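Local coordinates for xyloglucanase (Paenibacillus pabuli, PDB 2JEQ), which hydrolyses xyloglucan, a branched plant cell-wall polysaccharide, and is built as a family 5 glycoside hydrolase on a TIM barrel, at residues P89-N94 against H131-N136; L143-G148 against N181-G186. One frame throughout, in Å; residues are numbered along the deposited sequence.

Both contacts join loops that follow neighbouring barrel strands, and the loop between strand 125-129 and helix 150-167 takes part in each: contact 1 ties its start to the loop after strand 85-88, contact 2 its later part to the loop after strand 175-178. All the touching residues of contact 1 are buried, and direct hydrogen bonds hold it, two of them to one carboxylate. Contact 2 is partly buried and relies on valine packing and a bridging water. Their centres lie about 11 Å apart, yet they meet through Tyr-135 OH and Glu-182 OE1, at 2.6 Å, and both reach the same bound glucose.

Contact 1: P89-N94 against H131-N136; sequences PVSYLN and HGDGYN. With BGC (beta-D-glucopyranose), chain B; XYS (alpha-D-xylopyranose), chain C.
Asp-133 OD2 is gripped by two donors: Leu-93 N of the facing loop, at 2.6 Å, and the indole NE1 of Trp-142. The leucine amide comes from the syn side but 25° out of the carboxylate plane. The other oxygen, OD1, takes the N-H of Tyr-92 at 2.8 Å in an almost perfectly straight bond (179°), on the lone pair that faces OD2. Because each oxygen holds a separate backbone N-H, from two consecutive residues, the group can hardly rotate, and the tryptophan fixes it more firmly. These donors would be expected to stabilise the ionised form. Leu-93 contributes an apolar flank: its CD2 lies 3.7 Å from Asp-133 CG.

Nearer the barrel, Val-90 O accepts the N-H of His-131, which approaches from above the carbonyl plane rather than along a lone pair. Ser-91 OG, beside its own backbone N, meets Gly-132 N at 2.9 Å and is hydrogen-bonded as well to Glu-53 O.

The imidazole of His-131 lies alongside Pro-89, whose CB sits over one ring face, 3.8 Å from the centroid, a CH-pi contact. With CG anti to the backbone N (chi1 -159°), the ring extends to the sugar. NE2 and O3 of the glucose form a nearly linear 2.9 Å hydrogen bond in which either could donate, while Asn-129 OD1 engages ND1, so both ring nitrogens have partners. Farther along the same segment, Tyr-135 offers a ring face to the xylose, with CE2 3.5 Å from its C5. Two loops laced together at the C-terminal ends of adjacent parallel strands, with side chains reaching bound sugar, are characteristic of the substrate cleft of a TIM-barrel glycoside hydrolase.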
ATOM      1  N   PRO A  89      -4.596  -4.290  -3.034  1.00 12.60           N
ATOM      2  CA  PRO A  89      -3.468  -5.035  -3.564  1.00 12.37           C
ATOM      3  C   PRO A  89      -3.936  -5.963  -4.686  1.00 12.06           C
ATOM      4  O   PRO A  89      -4.906  -6.694  -4.492  1.00 12.44           O
ATOM      5  CB  PRO A  89      -2.982  -5.841  -2.333  1.00 12.78           C
ATOM      6  CG  PRO A  89      -3.431  -5.007  -1.166  1.00 12.86           C
ATOM      7  CD  PRO A  89      -4.773  -4.516  -1.593  1.00 12.43           C
ATOM      8  N   VAL A  90      -3.274  -5.918  -5.844  1.00 11.76           N
ATOM      9  CA  VAL A  90      -3.559  -6.866  -6.942  1.00 11.67           C
ATOM     10  C   VAL A  90      -2.266  -7.461  -7.472  1.00 11.70           C
ATOM     11  O   VAL A  90      -1.330  -6.720  -7.841  1.00 11.97           O
ATOM     12  CB  VAL A  90      -4.232  -6.181  -8.187  1.00 10.65           C
ATOM     13  CG1 VAL A  90      -4.798  -7.183  -9.102  1.00  9.57           C
ATOM     14  CG2 VAL A  90      -5.320  -5.137  -7.790  1.00 11.40           C
ATOM     15  N   SER A  91      -2.258  -8.786  -7.617  1.00 12.13           N
ATOM     16  CA  SER A  91      -1.161  -9.516  -8.253  1.00 12.39           C
ATOM     17  C   SER A  91      -1.523  -9.973  -9.660  1.00 12.96           C
ATOM     18  O   SER A  91      -2.677 -10.337  -9.953  1.00 12.10           O
ATOM     19  CB  SER A  91      -0.806 -10.760  -7.425  1.00 12.93           C
ATOM     20  OG  SER A  91      -0.095 -10.346  -6.270  1.00 14.54           O
ATOM     21  N   TYR A  92      -0.528  -9.970 -10.525  1.00 12.43           N
ATOM     22  CA  TYR A  92      -0.729 -10.390 -11.893  1.00 13.36           C
ATOM     23  C   TYR A  92      -0.070 -11.732 -12.214  1.00 14.41           C
ATOM     24  O   TYR A  92      -0.761 -12.697 -12.553  1.00 14.07           O
ATOM     25  CB  TYR A  92      -0.343  -9.247 -12.825  1.00 13.14           C
ATOM     26  CG  TYR A  92      -1.346  -8.101 -12.677  1.00 12.82           C
ATOM     27  CD1 TYR A  92      -2.447  -8.034 -13.511  1.00 13.74           C
ATOM     28  CD2 TYR A  92      -1.243  -7.141 -11.645  1.00 13.95           C
ATOM     29  CE1 TYR A  92      -3.434  -6.996 -13.368  1.00 13.74           C
ATOM     30  CE2 TYR A  92      -2.226  -6.085 -11.519  1.00 12.53           C
ATOM     31  CZ  TYR A  92      -3.311  -6.053 -12.412  1.00 11.30           C
ATOM     32  OH  TYR A  92      -4.304  -5.080 -12.353  1.00 12.44           O
ATOM     33  N   LEU A  93       1.254 -11.791 -12.092  1.00 15.44           N
ATOM     34  CA  LEU A  93       2.000 -13.059 -12.126  1.00 16.65           C
ATOM     35  C   LEU A  93       1.681 -13.915 -13.355  1.00 17.66           C
ATOM     36  O   LEU A  93       1.893 -13.456 -14.482  1.00 19.25           O
ATOM     37  CB  LEU A  93       1.816 -13.827 -10.793  1.00 16.44           C
ATOM     38  CG  LEU A  93       2.144 -13.038  -9.500  1.00 16.06           C
ATOM     39  CD1 LEU A  93       1.688 -13.730  -8.206  1.00 16.72           C
ATOM     40  CD2 LEU A  93       3.614 -12.691  -9.405  1.00 15.23           C
ATOM     41  N   ASN A  94       1.196 -15.139 -13.173  1.00 17.79           N
ATOM     42  CA  ASN A  94       0.974 -16.005 -14.328  1.00 18.92           C
ATOM     43  C   ASN A  94      -0.271 -15.700 -15.153  1.00 18.77           C
ATOM     44  O   ASN A  94      -0.437 -16.231 -16.249  1.00 18.42           O
ATOM     45  CB  ASN A  94       1.072 -17.473 -13.964  1.00 19.41           C
ATOM     46  CG  ASN A  94       2.506 -17.887 -13.611  1.00 22.50           C
ATOM     47  OD1 ASN A  94       3.484 -17.243 -14.031  1.00 26.59           O
ATOM     48  ND2 ASN A  94       2.633 -18.962 -12.842  1.00 24.67           N
ATOM     49  N   HIS A 131       1.273  -5.848  -6.833  1.00 16.31           N
ATOM     50  CA  HIS A 131       1.662  -6.244  -5.470  1.00 15.95           C
ATOM     51  C   HIS A 131       2.671  -7.408  -5.442  1.00 16.10           C
ATOM     52  O   HIS A 131       3.866  -7.172  -5.277  1.00 16.99           O
ATOM     53  CB  HIS A 131       0.410  -6.600  -4.644  1.00 15.71           C
ATOM     54  CG  HIS A 131       0.607  -6.526  -3.153  1.00 14.68           C
ATOM     55  ND1 HIS A 131       0.397  -5.368  -2.431  1.00 15.51           N
ATOM     56  CD2 HIS A 131       0.992  -7.464  -2.252  1.00 15.16           C
ATOM     57  CE1 HIS A 131       0.634  -5.598  -1.153  1.00 13.33           C
ATOM     58  NE2 HIS A 131       1.000  -6.863  -1.015  1.00 14.95           N
ATOM     59  N   GLY A 132       2.193  -8.642  -5.607  1.00 15.50           N
ATOM     60  CA  GLY A 132       3.058  -9.857  -5.505  1.00 15.73           C
ATOM     61  C   GLY A 132       4.186  -9.899  -6.529  1.00 15.19           C
ATOM     62  O   GLY A 132       5.255 -10.432  -6.249  1.00 15.94           O
ATOM     63  N   ASP A 133       3.941  -9.311  -7.708  1.00 14.27           N
ATOM     64  CA  ASP A 133       4.852  -9.327  -8.865  1.00 14.70           C
ATOM     65  C   ASP A 133       6.234  -8.762  -8.592  1.00 14.32           C
ATOM     66  O   ASP A 133       7.207  -9.220  -9.198  1.00 14.56           O
ATOM     67  CB  ASP A 133       4.238  -8.604 -10.071  1.00 13.72           C
ATOM     68  CG  ASP A 133       2.924  -9.217 -10.489  1.00 15.50           C
ATOM     69  OD1 ASP A 133       1.966  -9.116  -9.708  1.00 11.97           O
ATOM     70  OD2 ASP A 133       2.844  -9.790 -11.594  1.00 14.11           O
ATOM     71  N   GLY A 134       6.307  -7.810  -7.668  1.00 13.33           N
ATOM     72  CA  GLY A 134       7.560  -7.103  -7.346  1.00 14.09           C
ATOM     73  C   GLY A 134       8.457  -7.819  -6.356  1.00 14.14           C
ATOM     74  O   GLY A 134       9.565  -7.359  -6.111  1.00 15.37           O
ATOM     75  N   TYR A 135       7.984  -8.952  -5.802  1.00 15.34           N
ATOM     76  CA  TYR A 135       8.681  -9.692  -4.728  1.00 15.48           C
ATOM     77  C   TYR A 135       9.523 -10.848  -5.233  1.00 16.14           C
ATOM     78  O   TYR A 135       9.039 -11.697  -5.980  1.00 15.93           O
ATOM     79  CB  TYR A 135       7.675 -10.303  -3.743  1.00 16.23           C
ATOM     80  CG  TYR A 135       7.082  -9.372  -2.712  1.00 16.58           C
ATOM     81  CD1 TYR A 135       7.904  -8.702  -1.792  1.00 16.66           C
ATOM     82  CD2 TYR A 135       5.695  -9.233  -2.577  1.00 15.07           C
ATOM     83  CE1 TYR A 135       7.372  -7.860  -0.853  1.00 17.68           C
ATOM     84  CE2 TYR A 135       5.146  -8.380  -1.611  1.00 15.43           C
ATOM     85  CZ  TYR A 135       5.993  -7.715  -0.750  1.00 15.31           C
ATOM     86  OH  TYR A 135       5.506  -6.895   0.213  1.00 18.37           O
ATOM     87  N   ASN A 136      10.778 -10.899  -4.769  1.00 16.62           N
ATOM     88  CA  ASN A 136      11.643 -12.027  -4.979  1.00 17.57           C
ATOM     89  C   ASN A 136      11.081 -13.284  -4.327  1.00 17.48           C
ATOM     90  O   ASN A 136      11.311 -14.390  -4.799  1.00 18.18           O
ATOM     91  CB  ASN A 136      13.022 -11.738  -4.377  1.00 17.48           C
ATOM     92  CG  ASN A 136      13.922 -10.953  -5.303  1.00 18.65           C
ATOM     93  OD1 ASN A 136      14.047  -9.730  -5.181  1.00 18.57           O
ATOM     94  ND2 ASN A 136      14.598 -11.655  -6.208  1.00 15.78           N
TER
HETATM   95  C2  BGC B   1       2.939  -6.455   2.349  1.00 29.37           C
HETATM   96  C3  BGC B   1       1.792  -7.422   2.618  1.00 27.54           C
HETATM   97  C4  BGC B   1       2.063  -8.291   3.870  1.00 28.89           C
HETATM   98  C5  BGC B   1       2.515  -7.401   5.045  1.00 30.97           C
HETATM   99  C6  BGC B   1       2.792  -8.085   6.396  1.00 32.88           C
HETATM  100  C1  BGC B   1       3.171  -5.743   3.669  1.00 29.98           C
HETATM  101  O1  BGC B   1       4.007  -4.621   3.562  1.00 33.21           O
HETATM  102  O2  BGC B   1       2.600  -5.553   1.312  1.00 29.79           O
HETATM  103  O3  BGC B   1       1.619  -8.230   1.487  1.00 28.36           O
HETATM  104  O4  BGC B   1       0.897  -9.018   4.188  1.00 24.56           O
HETATM  105  O5  BGC B   1       3.665  -6.709   4.570  1.00 31.05           O
HETATM  106  O6  BGC B   1       3.763  -9.114   6.269  1.00 34.92           O
HETATM  107  C1  XYS C   6       4.181 -12.969   0.686  1.00 29.79           C
HETATM  108  C2  XYS C   6       5.601 -13.512   0.674  1.00 30.88           C
HETATM  109  C3  XYS C   6       6.446 -12.572   1.522  1.00 31.84           C
HETATM  110  C4  XYS C   6       6.317 -11.130   1.066  1.00 31.41           C
HETATM  111  C5  XYS C   6       4.838 -10.749   0.900  1.00 30.83           C
HETATM  112  O2  XYS C   6       5.651 -14.784   1.293  1.00 33.34           O
HETATM  113  O3  XYS C   6       7.811 -12.924   1.540  1.00 33.84           O
HETATM  114  O4  XYS C   6       6.919 -10.396   2.099  1.00 31.44           O
HETATM  115  O5  XYS C   6       4.166 -11.735   0.122  1.00 29.58           O

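Contact 2: L143-G148 against N181-G186; sequences LLVNGG and NEVFDG. With BGC (beta-D-glucopyranose), chain B.
In this TIM barrel, the loops after strands 125-129 and 175-178 meet beside the sugar-binding cleft, where a type I beta turn from Leu-144 to Gly-147 packs against residues 183-185. The Gly-147 N to Leu-144 O hydrogen bond closes the turn and presents Val-145 and Asn-146 to the other loop. Val-145 divides its contacts between two branches: CG1 meets CG1 of Val-183 at 3.6 Å, and CG2 lies against the backbone of Phe-184, 3.7 Å from its C atom. Tyr-202 of helix 193-211 also packs on Val-145.

Asn-146 crosses Asp-185 at a slant, its amide plane turned 62° from the carboxylate. ND2 approaches Asp-185 CA at 3.6 Å, but its hydrogen-bond partner is Asn-136 OD1, which links the turn to the upstream part of its own loop.

At its other end, segment 181-186 lines the substrate site. The sequence Asn-181, Glu-182 matches the Asn-Glu pair of family 5 enzymes, in which the glutamate is the usual acid/base, a role probable here too; His-264 ND1 is hydrogen-bonded to its OE2. Asn-181, with CG anti to the backbone N (chi1 173°), points ND2 at O2 of the glucose, 3.1 Å away and bent to 152°, and Arg-87 NH2 is hydrogen-bonded to its OD1.

No direct hydrogen bond joins the two segments. A water bridges them instead: it accepts from Val-145 N, lies within donating distance of Leu-143 O, and is 2.8 Å from Phe-184 O.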
ATOM      1  N   LEU A 143       9.258  -8.581 -11.339  1.00 16.84           N
ATOM      2  CA  LEU A 143       9.605  -7.181 -11.359  1.00 16.35           C
ATOM      3  C   LEU A 143      10.692  -7.018 -10.299  1.00 16.05           C
ATOM      4  O   LEU A 143      10.453  -6.486  -9.184  1.00 15.59           O
ATOM      5  CB  LEU A 143       8.381  -6.334 -11.024  1.00 15.95           C
ATOM      6  CG  LEU A 143       8.542  -4.816 -11.079  1.00 16.25           C
ATOM      7  CD1 LEU A 143       8.719  -4.299 -12.537  1.00 15.76           C
ATOM      8  CD2 LEU A 143       7.298  -4.209 -10.450  1.00 13.58           C
ATOM      9  N   LEU A 144      11.877  -7.502 -10.659  1.00 14.62           N
ATOM     10  CA  LEU A 144      12.994  -7.640  -9.723  1.00 15.41           C
ATOM     11  C   LEU A 144      14.140  -6.678 -10.086  1.00 14.85           C
ATOM     12  O   LEU A 144      14.737  -6.760 -11.153  1.00 15.43           O
ATOM     13  CB  LEU A 144      13.460  -9.109  -9.650  1.00 15.69           C
ATOM     14  CG  LEU A 144      12.404 -10.232  -9.592  1.00 16.29           C
ATOM     15  CD1 LEU A 144      13.098 -11.599  -9.547  1.00 17.82           C
ATOM     16  CD2 LEU A 144      11.405 -10.076  -8.425  1.00 14.00           C
ATOM     17  N   VAL A 145      14.393  -5.729  -9.202  1.00 16.10           N
ATOM     18  CA  VAL A 145      15.482  -4.751  -9.355  1.00 16.85           C
ATOM     19  C   VAL A 145      16.834  -5.443  -9.385  1.00 18.00           C
ATOM     20  O   VAL A 145      17.817  -4.877  -9.850  1.00 18.01           O
ATOM     21  CB  VAL A 145      15.442  -3.655  -8.252  1.00 16.52           C
ATOM     22  CG1 VAL A 145      14.155  -2.857  -8.364  1.00 15.98           C
ATOM     23  CG2 VAL A 145      15.557  -4.270  -6.839  1.00 15.41           C
ATOM     24  N   ASN A 146      16.867  -6.682  -8.917  1.00 18.58           N
ATOM     25  CA  ASN A 146      18.096  -7.444  -8.925  1.00 20.29           C
ATOM     26  C   ASN A 146      18.122  -8.390 -10.123  1.00 21.15           C
ATOM     27  O   ASN A 146      19.026  -9.216 -10.255  1.00 21.62           O
ATOM     28  CB  ASN A 146      18.287  -8.170  -7.594  1.00 19.73           C
ATOM     29  CG  ASN A 146      17.095  -9.075  -7.231  1.00 22.03           C
ATOM     30  OD1 ASN A 146      17.210 -10.296  -7.290  1.00 25.28           O
ATOM     31  ND2 ASN A 146      15.954  -8.472  -6.851  1.00 21.15           N
ATOM     32  N   GLY A 147      17.121  -8.249 -10.998  1.00 22.14           N
ATOM     33  CA  GLY A 147      17.043  -9.026 -12.226  1.00 22.64           C
ATOM     34  C   GLY A 147      18.169  -8.679 -13.175  1.00 22.96           C
ATOM     35  O   GLY A 147      18.572  -7.525 -13.254  1.00 23.72           O
ATOM     36  N   GLY A 148      18.690  -9.667 -13.894  1.00 24.02           N
ATOM     37  CA  GLY A 148      19.751  -9.387 -14.874  1.00 24.96           C
ATOM     38  C   GLY A 148      19.201  -8.857 -16.190  1.00 25.50           C
ATOM     39  O   GLY A 148      19.886  -8.131 -16.943  1.00 27.14           O
ATOM     40  N   ASN A 181       4.488  -2.156  -5.183  1.00 17.59           N
ATOM     41  CA  ASN A 181       4.199  -2.317  -3.767  1.00 17.49           C
ATOM     42  C   ASN A 181       5.495  -2.139  -2.999  1.00 17.52           C
ATOM     43  O   ASN A 181       5.976  -1.013  -2.885  1.00 17.12           O
ATOM     44  CB  ASN A 181       3.521  -3.662  -3.469  1.00 16.61           C
ATOM     45  CG  ASN A 181       3.369  -3.923  -1.970  1.00 17.61           C
ATOM     46  OD1 ASN A 181       2.995  -3.035  -1.204  1.00 17.16           O
ATOM     47  ND2 ASN A 181       3.715  -5.136  -1.546  1.00 19.27           N
ATOM     48  N   GLU A 182       6.076  -3.235  -2.517  1.00 17.25           N
ATOM     49  CA  GLU A 182       7.363  -3.170  -1.797  1.00 17.25           C
ATOM     50  C   GLU A 182       8.488  -3.747  -2.649  1.00 16.87           C
ATOM     51  O   GLU A 182       8.645  -4.974  -2.778  1.00 16.75           O
ATOM     52  CB  GLU A 182       7.285  -3.886  -0.446  1.00 17.66           C
ATOM     53  CG  GLU A 182       6.333  -3.257   0.564  1.00 16.90           C
ATOM     54  CD  GLU A 182       6.240  -4.044   1.877  1.00 19.46           C
ATOM     55  OE1 GLU A 182       6.618  -5.259   1.915  1.00 21.35           O
ATOM     56  OE2 GLU A 182       5.728  -3.440   2.860  1.00 21.96           O
ATOM     57  N   VAL A 183       9.285  -2.863  -3.224  1.00 15.71           N
ATOM     58  CA  VAL A 183      10.213  -3.286  -4.249  1.00 15.45           C
ATOM     59  C   VAL A 183      11.647  -3.103  -3.745  1.00 16.27           C
ATOM     60  O   VAL A 183      12.047  -1.997  -3.414  1.00 15.92           O
ATOM     61  CB  VAL A 183       9.955  -2.541  -5.611  1.00 15.63           C
ATOM     62  CG1 VAL A 183      11.043  -2.837  -6.625  1.00 15.85           C
ATOM     63  CG2 VAL A 183       8.582  -2.886  -6.165  1.00 15.15           C
ATOM     64  N   PHE A 184      12.375  -4.221  -3.689  1.00 16.23           N
ATOM     65  CA  PHE A 184      13.742  -4.305  -3.203  1.00 17.37           C
ATOM     66  C   PHE A 184      14.387  -5.651  -3.580  1.00 18.55           C
ATOM     67  O   PHE A 184      13.780  -6.460  -4.301  1.00 17.81           O
ATOM     68  CB  PHE A 184      13.851  -3.925  -1.705  1.00 17.31           C
ATOM     69  CG  PHE A 184      13.533  -5.044  -0.720  1.00 15.80           C
ATOM     70  CD1 PHE A 184      12.352  -5.780  -0.802  1.00 17.05           C
ATOM     71  CD2 PHE A 184      14.417  -5.318   0.315  1.00 17.19           C
ATOM     72  CE1 PHE A 184      12.066  -6.818   0.121  1.00 18.55           C
ATOM     73  CE2 PHE A 184      14.157  -6.354   1.254  1.00 19.89           C
ATOM     74  CZ  PHE A 184      12.973  -7.096   1.156  1.00 18.84           C
ATOM     75  N   ASP A 185      15.622  -5.882  -3.133  1.00 20.65           N
ATOM     76  CA  ASP A 185      16.368  -7.081  -3.540  1.00 21.95           C
ATOM     77  C   ASP A 185      16.275  -8.240  -2.560  1.00 23.29           C
ATOM     78  O   ASP A 185      16.992  -9.241  -2.703  1.00 24.18           O
ATOM     79  CB  ASP A 185      17.851  -6.741  -3.843  1.00 22.27           C
ATOM     80  CG  ASP A 185      18.581  -6.071  -2.660  1.00 24.60           C
ATOM     81  OD1 ASP A 185      17.920  -5.676  -1.660  1.00 24.79           O
ATOM     82  OD2 ASP A 185      19.844  -5.932  -2.732  1.00 25.81           O
ATOM     83  N   GLY A 186      15.391  -8.119  -1.572  1.00 25.07           N
ATOM     84  CA  GLY A 186      15.292  -9.117  -0.515  1.00 26.40           C
ATOM     85  C   GLY A 186      16.275  -8.942   0.636  1.00 28.12           C
ATOM     86  O   GLY A 186      16.284  -9.769   1.553  1.00 28.44           O
TER
HETATM   87  C2  BGC B   1       2.939  -6.455   2.349  1.00 29.37           C
HETATM   88  C3  BGC B   1       1.792  -7.422   2.618  1.00 27.54           C
HETATM   89  C4  BGC B   1       2.063  -8.291   3.870  1.00 28.89           C
HETATM   90  C5  BGC B   1       2.515  -7.401   5.045  1.00 30.97           C
HETATM   91  C6  BGC B   1       2.792  -8.085   6.396  1.00 32.88           C
HETATM   92  C1  BGC B   1       3.171  -5.743   3.669  1.00 29.98           C
HETATM   93  O1  BGC B   1       4.007  -4.621   3.562  1.00 33.21           O
HETATM   94  O2  BGC B   1       2.600  -5.553   1.312  1.00 29.79           O
HETATM   95  O3  BGC B   1       1.619  -8.230   1.487  1.00 28.36           O
HETATM   96  O4  BGC B   1       0.897  -9.018   4.188  1.00 24.56           O
HETATM   97  O5  BGC B   1       3.665  -6.709   4.570  1.00 31.05           O
HETATM   98  O6  BGC B   1       3.763  -9.114   6.269  1.00 34.92           O
HETATM   99  O   HOH W   1      12.445  -6.259  -6.788  1.00 12.14           O